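Local coordinates for Poly(Beta-D-mannuronate) lyase (Pseudopedobacter saltans, PDB 7O79), which probably cleaves poly(beta-D-mannuronate), the mannuronate-rich form of alginate, as a polysaccharide lyase of family PL6 built on a parallel beta-helix, at residues C132-K137 / Q141-N146; I164-D169 / S227-I232; R202-G207 / E250-S255; D278-I283 / N323-V328. All blocks are in the same frame, centred on the assembly; numbering follows the deposited sequence.

Contact 1: residues C132-K137 / Q141-N146; sequences CSFKGK and QPLVGN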
loop_
_atom_site.group_PDB
_atom_site.type_symbol
_atom_site.label_atom_id
_atom_site.label_comp_id
_atom_site.label_asym_id
_atom_site.label_seq_id
_atom_site.Cartn_x
_atom_site.Cartn_y
_atom_site.Cartn_z
ATOM N N CYS A 132 -9.073 5.219 11.494
ATOM C CA CYS A 132 -8.070 4.818 12.458
ATOM C C CYS A 132 -6.790 5.605 12.218
ATOM O O CYS A 132 -6.535 6.088 11.111
ATOM C CB CYS A 132 -7.822 3.309 12.392
ATOM S SG CYS A 132 -9.250 2.307 12.920
ATOM N N SER A 133 -5.984 5.742 13.272
ATOM C CA SER A 133 -4.753 6.527 13.233
ATOM C C SER A 133 -3.577 5.684 13.705
ATOM O O SER A 133 -3.695 4.911 14.657
ATOM C CB SER A 133 -4.831 7.790 14.109
ATOM O OG SER A 133 -5.775 8.708 13.608
ATOM N N PHE A 134 -2.434 5.875 13.051
ATOM C CA PHE A 134 -1.243 5.074 13.291
ATOM C C PHE A 134 -0.027 5.985 13.298
ATOM O O PHE A 134 0.247 6.672 12.309
ATOM C CB PHE A 134 -1.113 3.974 12.228
ATOM C CG PHE A 134 -2.365 3.148 12.067
ATOM C CD1 PHE A 134 -2.583 2.053 12.889
ATOM C CD2 PHE A 134 -3.352 3.516 11.171
ATOM C CE1 PHE A 134 -3.719 1.294 12.777
ATOM C CE2 PHE A 134 -4.506 2.763 11.046
ATOM C CZ PHE A 134 -4.696 1.643 11.854
ATOM N N LYS A 135 0.704 5.991 14.408
ATOM C CA LYS A 135 1.805 6.929 14.575
ATOM C C LYS A 135 3.015 6.253 15.205
ATOM O O LYS A 135 2.904 5.641 16.272
ATOM C CB LYS A 135 1.376 8.117 15.439
ATOM C CG LYS A 135 2.510 9.123 15.608
ATOM C CD LYS A 135 2.113 10.318 16.452
ATOM C CE LYS A 135 3.248 11.336 16.509
ATOM N NZ LYS A 135 4.417 10.780 17.237
ATOM N N GLY A 136 4.170 6.367 14.552
ATOM C CA GLY A 136 5.433 6.080 15.200
ATOM C C GLY A 136 5.971 4.664 15.098
ATOM O O GLY A 136 6.965 4.358 15.769
ATOM N N LYS A 137 5.375 3.788 14.285
ATOM C CA LYS A 137 5.900 2.428 14.195
ATOM C C LYS A 137 7.359 2.452 13.743
ATOM O O LYS A 137 7.715 3.135 12.775
ATOM C CB LYS A 137 5.069 1.586 13.236
ATOM C CG LYS A 137 5.485 0.123 13.232
ATOM C CD LYS A 137 4.793 -0.673 12.127
ATOM C CE LYS A 137 4.714 -2.129 12.505
ATOM N NZ LYS A 137 5.964 -2.859 12.079
ATOM N N GLN A 141 8.547 -5.289 9.719
ATOM C CA GLN A 141 7.222 -5.724 9.248
ATOM C C GLN A 141 6.389 -4.539 8.778
ATOM O O GLN A 141 6.448 -3.451 9.361
ATOM C CB GLN A 141 6.473 -6.528 10.318
ATOM C CG GLN A 141 7.139 -7.862 10.569
ATOM C CD GLN A 141 7.028 -8.760 9.355
ATOM O OE1 GLN A 141 7.986 -8.951 8.616
ATOM N NE2 GLN A 141 5.899 -9.454 9.251
ATOM N N PRO A 142 5.620 -4.718 7.713
ATOM C CA PRO A 142 4.735 -3.642 7.251
ATOM C C PRO A 142 3.798 -3.180 8.361
ATOM O O PRO A 142 3.461 -3.933 9.280
ATOM C CB PRO A 142 3.960 -4.283 6.095
ATOM C CG PRO A 142 4.785 -5.452 5.653
ATOM C CD PRO A 142 5.575 -5.917 6.862
ATOM N N LEU A 143 3.397 -1.912 8.283
ATOM C CA LEU A 143 2.385 -1.416 9.207
ATOM C C LEU A 143 1.054 -2.133 8.970
ATOM O O LEU A 143 0.428 -2.655 9.907
ATOM C CB LEU A 143 2.250 0.101 9.046
ATOM C CG LEU A 143 1.602 0.862 10.201
ATOM C CD1 LEU A 143 2.134 2.287 10.276
ATOM C CD2 LEU A 143 0.083 0.862 10.080
ATOM N N VAL A 144 0.627 -2.200 7.714
ATOM C CA VAL A 144 -0.582 -2.915 7.317
ATOM C C VAL A 144 -0.169 -3.993 6.336
ATOM O O VAL A 144 0.511 -3.700 5.345
ATOM C CB VAL A 144 -1.633 -1.984 6.671
ATOM C CG1 VAL A 144 -2.830 -2.804 6.201
ATOM C CG2 VAL A 144 -2.090 -0.922 7.636
ATOM N N GLY A 145 -0.585 -5.230 6.594
ATOM C CA GLY A 145 -0.357 -6.320 5.670
ATOM C C GLY A 145 -1.624 -7.033 5.236
ATOM O O GLY A 145 -2.598 -7.119 5.983
ATOM N N ASN A 146 -1.589 -7.577 4.024
ATOM C CA ASN A 146 -2.619 -8.488 3.552
ATOM C C ASN A 146 -1.969 -9.821 3.235
ATOM O O ASN A 146 -0.959 -9.880 2.530
ATOM C CB ASN A 146 -3.373 -7.937 2.324
ATOM C CG ASN A 146 -4.608 -8.758 1.982
ATOM O OD1 ASN A 146 -5.623 -8.692 2.679
ATOM N ND2 ASN A 146 -4.546 -9.504 0.875
#
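F134 and K137 meet L143 and the backbone of Q141 and P142 in a buried contact that closes a tight corner between strands 128-135 and 144-146, consecutive strands on different faces of the beta-helix. The apolar half is a branched methyl against an aromatic ring: L143 CD2 lies 3.9 Å from F134 CG and comes in obliquely, while CD1 leans on F134 CB at 4.1 Å. The F134 ring also meets that of F161 on the neighbouring strand 155-162, planes nearly parallel, and the side chain touches I105 of strand 99-106 on the other side.

K137 supplies the polar half. CG stands anti to the backbone N (chi1 -174°), which sends the chain past L143 in the opposite sense, with K137 CD 4.0 Å from L143 CG. The last torsion bends, and NZ bonds to the carbonyl O of Q141 at 2.8 Å, arriving from above the carbonyl plane. Y117 O and N139 OD1 also receive bonds from NZ, and W119 adds a cation-pi contact, so several partners share this buried charge. Hydrophobic side chains turned inward at the bend between two faces are typical of the right-handed parallel beta-helix.

Contact 2: residues I164-D169 / S227-I232; sequences IPYTPD and STKGGI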
loop_
_atom_site.group_PDB
_atom_site.type_symbol
_atom_site.label_atom_id
_atom_site.label_comp_id
_atom_site.label_asym_id
_atom_site.label_seq_id
_atom_site.Cartn_x
_atom_site.Cartn_y
_atom_site.Cartn_z
ATOM N N ILE A 164 6.155 7.816 10.612
ATOM C CA ILE A 164 6.695 6.464 10.670
ATOM C C ILE A 164 8.191 6.658 10.447
ATOM O O ILE A 164 8.612 6.949 9.314
ATOM C CB ILE A 164 6.045 5.546 9.620
ATOM C CG1 ILE A 164 4.507 5.628 9.708
ATOM C CG2 ILE A 164 6.555 4.108 9.784
ATOM C CD1 ILE A 164 3.897 5.289 11.058
ATOM N N PRO A 165 9.019 6.588 11.494
ATOM C CA PRO A 165 10.421 7.008 11.347
ATOM C C PRO A 165 11.174 6.210 10.288
ATOM O O PRO A 165 10.967 5.009 10.098
ATOM C CB PRO A 165 11.010 6.804 12.748
ATOM C CG PRO A 165 10.090 5.893 13.446
ATOM C CD PRO A 165 8.719 6.114 12.854
ATOM N N TYR A 166 12.046 6.917 9.578
ATOM C CA TYR A 166 12.777 6.351 8.460
ATOM C C TYR A 166 13.953 5.514 8.935
ATOM O O TYR A 166 14.783 5.993 9.712
ATOM C CB TYR A 166 13.276 7.477 7.566
ATOM C CG TYR A 166 14.282 7.062 6.515
ATOM C CD1 TYR A 166 13.969 6.081 5.574
ATOM C CD2 TYR A 166 15.526 7.694 6.425
ATOM C CE1 TYR A 166 14.873 5.710 4.589
ATOM C CE2 TYR A 166 16.435 7.338 5.440
ATOM C CZ TYR A 166 16.102 6.356 4.520
ATOM O OH TYR A 166 16.988 6.007 3.532
ATOM N N THR A 167 14.022 4.258 8.476
ATOM C CA THR A 167 15.274 3.475 8.505
ATOM C C THR A 167 15.245 2.676 7.204
ATOM O O THR A 167 14.206 2.068 6.873
ATOM C CB THR A 167 15.454 2.530 9.703
ATOM O OG1 THR A 167 14.591 1.385 9.562
ATOM C CG2 THR A 167 15.181 3.231 11.047
ATOM N N PRO A 168 16.339 2.659 6.440
ATOM C CA PRO A 168 16.300 1.946 5.150
ATOM C C PRO A 168 16.374 0.434 5.351
ATOM O O PRO A 168 17.421 -0.205 5.232
ATOM C CB PRO A 168 17.520 2.506 4.414
ATOM C CG PRO A 168 18.473 2.957 5.512
ATOM C CD PRO A 168 17.628 3.327 6.700
ATOM N N ASP A 169 15.222 -0.160 5.678
ATOM C CA ASP A 169 15.116 -1.598 5.947
ATOM C C ASP A 169 13.923 -2.147 5.180
ATOM O O ASP A 169 12.786 -1.983 5.630
ATOM C CB ASP A 169 14.947 -1.883 7.436
ATOM C CG ASP A 169 16.154 -1.493 8.241
ATOM O OD1 ASP A 169 17.051 -2.343 8.385
ATOM O OD2 ASP A 169 16.191 -0.342 8.737
ATOM N N SER A 227 5.131 14.561 1.987
ATOM C CA SER A 227 6.514 14.617 2.481
ATOM C C SER A 227 7.009 13.264 2.997
ATOM O O SER A 227 7.552 13.153 4.101
ATOM C CB SER A 227 6.639 15.690 3.570
ATOM O OG SER A 227 7.975 15.806 4.031
ATOM N N THR A 228 6.838 12.221 2.186
ATOM C CA THR A 228 7.143 10.859 2.616
ATOM C C THR A 228 8.182 10.233 1.702
ATOM O O THR A 228 8.062 10.305 0.472
ATOM C CB THR A 228 5.882 9.979 2.657
ATOM O OG1 THR A 228 4.912 10.575 3.526
ATOM C CG2 THR A 228 6.217 8.553 3.138
ATOM N N LYS A 229 9.195 9.618 2.310
ATOM C CA LYS A 229 10.223 8.946 1.534
ATOM C C LYS A 229 9.631 7.699 0.880
ATOM O O LYS A 229 8.804 7.002 1.476
ATOM C CB LYS A 229 11.393 8.565 2.431
ATOM C CG LYS A 229 12.153 9.743 3.067
ATOM C CD LYS A 229 13.310 9.181 3.895
ATOM C CE LYS A 229 13.981 10.271 4.724
ATOM N NZ LYS A 229 14.466 11.357 3.814
ATOM N N GLY A 230 10.055 7.422 -0.344
ATOM C CA GLY A 230 9.526 6.289 -1.081
ATOM C C GLY A 230 8.413 6.695 -2.021
ATOM O O GLY A 230 8.102 7.877 -2.203
ATOM N N GLY A 231 7.792 5.673 -2.628
ATOM C CA GLY A 231 6.726 5.888 -3.584
ATOM C C GLY A 231 5.634 4.842 -3.450
ATOM O O GLY A 231 5.719 3.925 -2.625
ATOM N N ILE A 232 4.605 4.998 -4.277
ATOM C CA ILE A 232 3.513 4.034 -4.370
ATOM C C ILE A 232 3.902 3.036 -5.449
ATOM O O ILE A 232 4.141 3.429 -6.597
ATOM C CB ILE A 232 2.182 4.720 -4.718
ATOM C CG1 ILE A 232 1.735 5.657 -3.590
ATOM C CG2 ILE A 232 1.092 3.661 -4.971
ATOM C CD1 ILE A 232 0.509 6.513 -3.951
#
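Y166 lies across the aliphatic part of K229 on the surface of the parallel beta-helix, where the loop between strands 155-162 and 175-177 reaches over to the chain entering strand 230-236. This one pair makes the whole contact between the two segments, whose closest CA atoms, those of Y166 and K229, are 7.8 Å apart.

The tight part is the stack itself. K229 CD sits almost over the middle of the ring, 3.5 Å from the Y166 centroid and 12° off the ring normal, a CH-pi contact. K229 CE follows over the same face, 3.5 Å from Y166 CD2. The two side chains cross at about a right angle. Y166 gets its ring there because CG is anti to the backbone N (chi1 168°), which sets the ring between P168 of its own loop and the lysine. P168 CD covers the opposite face, but less closely and toward the rim.

The charged end is held more loosely by the ring. The chain bends at its last torsion, leaving K229 NZ 5.0 Å from the Y166 centroid as a cation-pi partner, while its stronger polar ties are K253 O and a salt bridge to E252. Y166 is itself exposed to solvent. Beyond it the loop is shaped by an inverse gamma turn centred on P168, and D169 OD2 forms a salt bridge with K113. In that turn D169 N makes a weak bond to T167 O at 2.7 Å.

Contact 3: residues R202-G207 / E250-S255; sequences RAHGEG and ENEKGS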
loop_
_atom_site.group_PDB
_atom_site.type_symbol
_atom_site.label_atom_id
_atom_site.label_comp_id
_atom_site.label_asym_id
_atom_site.label_seq_id
_atom_site.Cartn_x
_atom_site.Cartn_y
_atom_site.Cartn_z
ATOM N N ARG A 202 4.763 12.087 6.489
ATOM C CA ARG A 202 6.057 11.611 6.940
ATOM C C ARG A 202 6.006 10.135 7.358
ATOM O O ARG A 202 6.585 9.750 8.323
ATOM C CB ARG A 202 6.643 12.521 8.015
ATOM C CG ARG A 202 7.119 13.821 7.422
ATOM C CD ARG A 202 7.035 15.000 8.358
ATOM N NE ARG A 202 7.798 16.124 7.827
ATOM C CZ ARG A 202 7.325 17.172 7.159
ATOM N NH1 ARG A 202 6.052 17.334 6.907
ATOM N NH2 ARG A 202 8.160 18.085 6.751
ATOM N N ALA A 203 5.306 9.334 6.576
ATOM C CA ALA A 203 5.120 7.902 6.834
ATOM C C ALA A 203 6.245 7.091 6.198
ATOM O O ALA A 203 6.019 6.130 5.455
ATOM C CB ALA A 203 3.755 7.444 6.335
ATOM N N HIS A 204 7.481 7.495 6.507
ATOM C CA HIS A 204 8.650 7.008 5.776
ATOM C C HIS A 204 8.765 5.496 5.827
ATOM O O HIS A 204 8.819 4.836 4.787
ATOM C CB HIS A 204 9.935 7.642 6.324
ATOM C CG HIS A 204 9.906 9.137 6.381
ATOM N ND1 HIS A 204 9.357 9.905 5.379
ATOM C CD2 HIS A 204 10.385 10.009 7.302
ATOM C CE1 HIS A 204 9.480 11.186 5.686
ATOM N NE2 HIS A 204 10.094 11.275 6.852
ATOM N N GLY A 205 8.863 4.933 7.034
ATOM C CA GLY A 205 9.186 3.520 7.147
ATOM C C GLY A 205 10.511 3.234 6.464
ATOM O O GLY A 205 11.519 3.905 6.705
ATOM N N GLU A 206 10.501 2.256 5.557
ATOM C CA GLU A 206 11.695 1.869 4.811
ATOM C C GLU A 206 12.158 2.913 3.805
ATOM O O GLU A 206 13.286 2.798 3.309
ATOM C CB GLU A 206 11.450 0.543 4.080
ATOM C CG GLU A 206 10.440 0.657 2.936
ATOM C CD GLU A 206 10.158 -0.675 2.276
ATOM O OE1 GLU A 206 9.980 -0.707 1.035
ATOM O OE2 GLU A 206 10.115 -1.692 2.994
ATOM N N GLY A 207 11.339 3.911 3.484
ATOM C CA GLY A 207 11.755 4.929 2.525
ATOM C C GLY A 207 12.012 4.381 1.141
ATOM O O GLY A 207 12.932 4.838 0.445
ATOM N N GLU A 250 6.913 17.927 -0.948
ATOM C CA GLU A 250 7.540 19.011 -0.197
ATOM C C GLU A 250 9.064 18.883 -0.239
ATOM O O GLU A 250 9.757 19.134 0.746
ATOM C CB GLU A 250 7.025 19.045 1.242
ATOM C CG GLU A 250 5.559 19.423 1.347
ATOM C CD GLU A 250 5.058 19.438 2.783
ATOM O OE1 GLU A 250 3.845 19.687 2.994
ATOM O OE2 GLU A 250 5.877 19.214 3.702
ATOM N N ASN A 251 9.572 18.443 -1.395
ATOM C CA ASN A 251 10.995 18.204 -1.635
ATOM C C ASN A 251 11.634 17.340 -0.558
ATOM O O ASN A 251 12.815 17.489 -0.245
ATOM C CB ASN A 251 11.738 19.524 -1.796
ATOM C CG ASN A 251 11.254 20.281 -2.996
ATOM O OD1 ASN A 251 11.009 19.690 -4.053
ATOM N ND2 ASN A 251 11.057 21.579 -2.838
ATOM N N GLU A 252 10.868 16.414 0.012
ATOM C CA GLU A 252 11.450 15.472 0.957
ATOM C C GLU A 252 12.486 14.620 0.244
ATOM O O GLU A 252 12.200 14.015 -0.796
ATOM C CB GLU A 252 10.363 14.578 1.564
ATOM C CG GLU A 252 10.919 13.404 2.391
ATOM C CD GLU A 252 11.297 13.803 3.803
ATOM O OE1 GLU A 252 12.222 13.192 4.368
ATOM O OE2 GLU A 252 10.678 14.728 4.360
ATOM N N LYS A 253 13.694 14.580 0.792
ATOM C CA LYS A 253 14.721 13.713 0.228
ATOM C C LYS A 253 14.226 12.272 0.190
ATOM O O LYS A 253 13.690 11.768 1.174
ATOM C CB LYS A 253 16.000 13.814 1.057
ATOM C CG LYS A 253 17.249 13.357 0.321
ATOM N N GLY A 254 14.397 11.607 -0.955
ATOM C CA GLY A 254 13.982 10.221 -1.109
ATOM C C GLY A 254 12.537 10.000 -1.536
ATOM O O GLY A 254 12.155 8.851 -1.797
ATOM N N SER A 255 11.713 11.042 -1.572
ATOM C CA SER A 255 10.353 10.900 -2.067
ATOM C C SER A 255 10.334 10.702 -3.578
ATOM O O SER A 255 11.154 11.256 -4.325
ATOM C CB SER A 255 9.518 12.132 -1.706
ATOM O OG SER A 255 10.112 13.308 -2.238
HETATM O O HOH W 1 8.467 20.088 4.767
HETATM O O HOH W 2 13.178 6.392 -1.634
#
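R202 and H204 face E250 and E252 where two loops of the parallel beta-helix, one following strand 194-201 and the other strand 241-248, lie side by side on the surface.

The contacts between polar side chains are loose. R202 NH1 and E250 OE2 form a long salt bridge of 3.7 Å, with guanidinium and carboxylate planes 59° apart, so the groups do not pair in the two-pronged way. The extended R202 chain from CG to NE carries the guanidinium out to this carboxylate. H204 and E252 approach from opposite directions in plain contact; H204 CE1 is 3.6 Å from E252 OE1, without a hydrogen bond. Their polar atoms turn to K229, in the turn that leads into strand 230-236: H204 ND1 accepts from K229 N, and E252 OE1 forms a salt bridge with K229 NZ. A leucine in place of E252 would probably leave K229 NZ without its carboxylate mate and S227 OG without a weak hydrogen-bond partner.

Within the segments, a weak bond from H204 N to R202 O closes an inverse gamma turn at A203, and G207 N to H204 O closes a type II' turn. In the type II turn from E252 to S255, E252 O takes both S255 N and S255 OG, the hydroxyl coming in on a lone pair at 2.6 Å.

Water supplies the remaining links. One accepts from R202 NH2 and donates to E250 OE2, bridging the long salt bridge; a second joins the turns, donating to G207 O at 2.6 Å and to G254 O at 2.7 Å.

Contact 4: residues D278-I283 / N323-V328; sequences DGLILI and NTFLNV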
loop_
_atom_site.group_PDB
_atom_site.type_symbol
_atom_site.label_atom_id
_atom_site.label_comp_id
_atom_site.label_asym_id
_atom_site.label_seq_id
_atom_site.Cartn_x
_atom_site.Cartn_y
_atom_site.Cartn_z
ATOM N N ASP A 278 11.598 10.240 -9.358
ATOM C CA ASP A 278 10.802 10.244 -10.583
ATOM C C ASP A 278 9.304 10.343 -10.282
ATOM O O ASP A 278 8.829 9.950 -9.215
ATOM C CB ASP A 278 11.057 8.979 -11.418
ATOM C CG ASP A 278 12.505 8.847 -11.901
ATOM O OD1 ASP A 278 13.295 9.799 -11.764
ATOM O OD2 ASP A 278 12.839 7.778 -12.462
ATOM N N GLY A 279 8.551 10.854 -11.250
ATOM C CA GLY A 279 7.109 10.951 -11.095
ATOM C C GLY A 279 6.417 9.615 -11.320
ATOM O O GLY A 279 5.576 9.190 -10.516
ATOM N N LEU A 280 6.794 8.941 -12.406
ATOM C CA LEU A 280 6.242 7.653 -12.804
ATOM C C LEU A 280 7.366 6.789 -13.344
ATOM O O LEU A 280 8.093 7.207 -14.250
ATOM C CB LEU A 280 5.157 7.824 -13.871
ATOM C CG LEU A 280 4.506 6.573 -14.475
ATOM C CD1 LEU A 280 3.866 5.664 -13.398
ATOM C CD2 LEU A 280 3.506 6.963 -15.571
ATOM N N ILE A 281 7.511 5.588 -12.796
ATOM C CA ILE A 281 8.528 4.644 -13.244
ATOM C C ILE A 281 7.831 3.405 -13.773
ATOM O O ILE A 281 7.095 2.742 -13.037
ATOM C CB ILE A 281 9.503 4.266 -12.127
ATOM C CG1 ILE A 281 10.310 5.490 -11.668
ATOM C CG2 ILE A 281 10.419 3.110 -12.584
ATOM C CD1 ILE A 281 10.988 5.286 -10.291
ATOM N N LEU A 282 8.069 3.093 -15.044
ATOM C CA LEU A 282 7.657 1.831 -15.645
ATOM C C LEU A 282 8.910 0.968 -15.712
ATOM O O LEU A 282 9.810 1.248 -16.511
ATOM C CB LEU A 282 7.083 2.066 -17.037
ATOM C CG LEU A 282 5.918 3.055 -17.089
ATOM C CD1 LEU A 282 5.244 2.949 -18.435
ATOM C CD2 LEU A 282 4.936 2.838 -15.953
ATOM N N ILE A 283 8.992 -0.063 -14.859
ATOM C CA ILE A 283 10.255 -0.785 -14.703
ATOM C C ILE A 283 10.377 -1.863 -15.777
ATOM O O ILE A 283 9.380 -2.347 -16.327
ATOM C CB ILE A 283 10.378 -1.373 -13.278
ATOM C CG1 ILE A 283 11.858 -1.574 -12.897
ATOM C CG2 ILE A 283 9.587 -2.658 -13.159
ATOM C CD1 ILE A 283 12.116 -1.763 -11.411
ATOM N N ASN A 323 -2.307 12.262 -15.826
ATOM C CA ASN A 323 -1.598 12.498 -14.578
ATOM C C ASN A 323 -0.820 13.804 -14.667
ATOM O O ASN A 323 -0.563 14.327 -15.752
ATOM C CB ASN A 323 -0.641 11.343 -14.256
ATOM C CG ASN A 323 -1.353 9.990 -14.151
ATOM O OD1 ASN A 323 -2.011 9.702 -13.145
ATOM N ND2 ASN A 323 -1.213 9.151 -15.186
ATOM N N THR A 324 -0.430 14.321 -13.505
ATOM C CA THR A 324 0.379 15.529 -13.436
ATOM C C THR A 324 1.599 15.252 -12.572
ATOM O O THR A 324 1.460 14.773 -11.442
ATOM C CB THR A 324 -0.448 16.689 -12.885
ATOM O OG1 THR A 324 -1.540 16.926 -13.780
ATOM C CG2 THR A 324 0.383 17.946 -12.734
ATOM N N PHE A 325 2.784 15.522 -13.122
ATOM C CA PHE A 325 4.065 15.346 -12.431
ATOM C C PHE A 325 4.849 16.659 -12.485
ATOM O O PHE A 325 5.534 16.935 -13.475
ATOM C CB PHE A 325 4.885 14.214 -13.064
ATOM C CG PHE A 325 4.113 12.938 -13.277
ATOM C CD1 PHE A 325 3.835 12.084 -12.203
ATOM C CD2 PHE A 325 3.670 12.585 -14.541
ATOM C CE1 PHE A 325 3.115 10.895 -12.395
ATOM C CE2 PHE A 325 2.939 11.395 -14.737
ATOM C CZ PHE A 325 2.658 10.562 -13.666
ATOM N N LEU A 326 4.824 17.448 -11.418
ATOM C CA LEU A 326 5.421 18.778 -11.481
ATOM C C LEU A 326 6.589 18.924 -10.519
ATOM O O LEU A 326 6.538 18.439 -9.386
ATOM C CB LEU A 326 4.384 19.870 -11.202
ATOM C CG LEU A 326 3.297 19.998 -12.275
ATOM C CD1 LEU A 326 2.102 20.797 -11.733
ATOM C CD2 LEU A 326 3.843 20.603 -13.541
ATOM N N ASN A 327 7.643 19.601 -10.980
ATOM C CA ASN A 327 8.766 19.970 -10.106
ATOM C C ASN A 327 9.418 18.732 -9.495
ATOM O O ASN A 327 9.800 18.723 -8.325
ATOM C CB ASN A 327 8.308 20.961 -9.026
ATOM C CG ASN A 327 9.463 21.594 -8.247
ATOM O OD1 ASN A 327 10.551 21.849 -8.783
ATOM N ND2 ASN A 327 9.215 21.866 -6.975
ATOM N N VAL A 328 9.551 17.658 -10.300
ATOM C CA VAL A 328 10.149 16.416 -9.801
ATOM C C VAL A 328 11.660 16.493 -9.947
ATOM O O VAL A 328 12.183 17.072 -10.907
ATOM C CB VAL A 328 9.570 15.171 -10.518
ATOM C CG1 VAL A 328 8.081 15.087 -10.273
ATOM C CG2 VAL A 328 9.852 15.172 -12.005
#
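F325 lays its ring against the backbone of G279 and the base of L280, a buried contact between strand 319-328 and the start of strand 280-283. From F325 CB the ring swings with CG anti to the carbonyl carbon (chi1 -49°), which directs it at the other segment. Along its leading side CD1 reaches G279 CA at 3.6 Å. Next, F325 CE1 lies 3.5 Å from G279 O, with that oxygen placed obliquely to the ring. At the tip CZ touches L280 CB at 3.7 Å, and L280 CD2 follows at 4.2 Å from the same CZ. L280 N lies over one face of the ring.

These strands belong to different faces of the parallel beta-helix. The chain turns a corner at N327, and the buried ring lies inside, where the two faces meet, with V272 of the preceding coil also against it. An alanine in place of F325 would probably open a gap beside G279 and leave L280 CB without its aromatic neighbour.

The close fit calls for the glycine G279: a CB there would run into F325 CD1. Past the corner V328 leans in too, its CG1 4.3 Å from G279 CA. The backbone of G279 and L280 is meanwhile hydrogen-bonded to I258 of strand 255-260 on one side, and to A331, G332 and N334, at and just before strand 333-337, on the other.

From the N terminus, contact 1 comes first and closes the shortest loop, only three residues separating its segments at one corner of the beta-helix. Contact 2 opens just beyond it, and the two touch where L143 CD1 packs on I164 CD1. Contacts 2 and 3 cross: 164-169 is followed by 202-207, then 227-232, then 250-255, so the two loops, of 57 and 42 intervening residues, overlap along the chain. They join the turns after strands 155-162, 194-201, 219-226 and 241-248, on successive coils, and G230 N probably bonds to G254 O. Contact 4 follows in series, bringing 278-283 and 323-328 together around an excursion that includes the hairpin 299-300/308-309. It meets contact 3 lightly, at N251 and N327.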